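Local coordinates for putative uncharacterized protein PH1500 (Pyrococcus horikoshii, PDB 4UZR) that is of unknown function but forms hexamers and dodecamers with 12-bladed beta-propellers, and may bind ATP, at residues P16-V19 against D20-I24. Numbering follows the deposited sequence.
Sequences PDFV and DVIRI
Ile22 lays the end of its side chain against Phe18, one helical turn earlier, its CD1 meeting the ring at the edge, near the ring plane, 3.5 Å from Phe18 CD2. The extended isoleucine (chi2 -170°) carries that methyl to the ring, and the two side chains run alongside each other. One residue further along, Val19 and Arg23 form a second i to i+4 pair: the arginine chain, extended from CG to NE, brings NH1 obliquely within 3.5 Å of Val19 CG2. Asp20 reaches back over the start of the helix, its CB 3.5 Å from Asp17 O and its OD1 near Val19 CG1; Asp17 of a neighbouring subunit packs on it. With a leucine here the carboxylate is gone, and the N-H groups at the helix start would probably be left without its negative charge nearby.

Backbone bonds position these groups. Asp20 N reaches Asp17 O at 3.2 Å from well above the carbonyl plane, a bent bond (140°), whereas Ile22 N approaches Phe18 O nearly straight at 3.0 Å; Arg23 N binds Val19 O at 2.9 Å. Farther out, apolar residues suit the buried positions: Phe18 leans on Ile41 and Ile22 on Ile39 of strand 36-41, Val19 on Ile66 of strand 65-69, and Leu14 of a neighbouring subunit packs against Phe18 and Val19. Arg23, partly exposed, also touches Ile66 yet keeps a polar end. This is the N-terminal part of the helix 18-26, with i to i+4 side-chain pairs seating it against the beta strands of the CDC48 domain 2-like region, at a subunit interface.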
loop_
_atom_site.group_PDB
_atom_site.type_symbol
_atom_site.label_atom_id
_atom_site.label_comp_id
_atom_site.label_asym_id
_atom_site.label_seq_id
_atom_site.Cartn_x
_atom_site.Cartn_y
_atom_site.Cartn_z
ATOM N N PRO A 16 34.531 11.609 29.680
ATOM C CA PRO A 16 33.496 12.567 30.088
ATOM C C PRO A 16 33.962 14.027 30.082
ATOM O O PRO A 16 33.124 14.928 30.069
ATOM C CB PRO A 16 33.119 12.119 31.509
ATOM C CG PRO A 16 34.009 10.955 31.843
ATOM C CD PRO A 16 35.087 10.862 30.819
ATOM N N ASP A 17 35.272 14.252 30.099
ATOM C CA ASP A 17 35.820 15.608 30.136
ATOM C C ASP A 17 36.338 16.119 28.784
ATOM O O ASP A 17 37.088 17.095 28.738
ATOM C CB ASP A 17 36.920 15.708 31.197
ATOM C CG ASP A 17 38.045 14.721 30.966
ATOM O OD1 ASP A 17 37.795 13.668 30.342
ATOM O OD2 ASP A 17 39.179 14.993 31.414
ATOM N N PHE A 18 35.947 15.457 27.697
ATOM C CA PHE A 18 36.389 15.834 26.349
ATOM C C PHE A 18 35.986 17.263 25.970
ATOM O O PHE A 18 36.664 17.938 25.180
ATOM C CB PHE A 18 35.850 14.846 25.308
ATOM C CG PHE A 18 34.389 15.032 24.985
ATOM C CD1 PHE A 18 33.408 14.553 25.837
ATOM C CD2 PHE A 18 34.000 15.683 23.826
ATOM C CE1 PHE A 18 32.067 14.721 25.539
ATOM C CE2 PHE A 18 32.662 15.858 23.523
ATOM C CZ PHE A 18 31.694 15.376 24.381
ATOM N N VAL A 19 34.872 17.706 26.541
ATOM C CA VAL A 19 34.322 19.029 26.279
ATOM C C VAL A 19 35.339 20.136 26.579
ATOM O O VAL A 19 35.402 21.138 25.870
ATOM C CB VAL A 19 33.002 19.245 27.067
ATOM C CG1 VAL A 19 33.165 18.817 28.520
ATOM C CG2 VAL A 19 32.530 20.686 26.969
ATOM N N ASP A 20 36.144 19.939 27.619
ATOM C CA ASP A 20 37.212 20.871 27.966
ATOM C C ASP A 20 38.233 21.021 26.830
ATOM O O ASP A 20 38.607 22.139 26.448
ATOM C CB ASP A 20 37.902 20.421 29.251
ATOM C CG ASP A 20 36.927 20.259 30.400
ATOM O OD1 ASP A 20 35.761 20.682 30.243
ATOM O OD2 ASP A 20 37.326 19.729 31.460
ATOM N N VAL A 21 38.689 19.884 26.310
ATOM C CA VAL A 21 39.614 19.855 25.181
ATOM C C VAL A 21 39.011 20.573 23.973
ATOM O O VAL A 21 39.681 21.385 23.313
ATOM C CB VAL A 21 39.972 18.406 24.794
ATOM C CG1 VAL A 21 40.901 18.385 23.591
ATOM C CG2 VAL A 21 40.611 17.689 25.974
ATOM N N ILE A 22 37.739 20.287 23.700
ATOM C CA ILE A 22 37.025 20.954 22.609
ATOM C C ILE A 22 37.022 22.467 22.809
ATOM O O ILE A 22 37.235 23.239 21.868
ATOM C CB ILE A 22 35.572 20.447 22.480
ATOM C CG1 ILE A 22 35.555 18.985 22.032
ATOM C CG2 ILE A 22 34.788 21.301 21.497
ATOM C CD1 ILE A 22 34.184 18.476 21.656
ATOM N N ARG A 23 36.796 22.876 24.052
ATOM C CA ARG A 23 36.770 24.282 24.427
ATOM C C ARG A 23 38.111 24.939 24.128
ATOM O O ARG A 23 38.159 26.048 23.595
ATOM C CB ARG A 23 36.426 24.435 25.908
ATOM C CG ARG A 23 35.058 25.041 26.160
ATOM C CD ARG A 23 34.862 25.344 27.633
ATOM N NE ARG A 23 33.571 25.975 27.893
ATOM C CZ ARG A 23 32.460 25.306 28.180
ATOM N NH1 ARG A 23 32.480 23.982 28.255
ATOM N NH2 ARG A 23 31.329 25.961 28.401
ATOM N N ILE A 24 39.199 24.257 24.482
ATOM C CA ILE A 24 40.534 24.770 24.181
ATOM C C ILE A 24 40.753 24.878 22.670
ATOM O O ILE A 24 41.409 25.805 22.191
ATOM C CB ILE A 24 41.645 23.903 24.818
ATOM C CG1 ILE A 24 41.528 23.922 26.342
ATOM C CG2 ILE A 24 43.024 24.399 24.410
ATOM C CD1 ILE A 24 42.440 22.931 27.032
#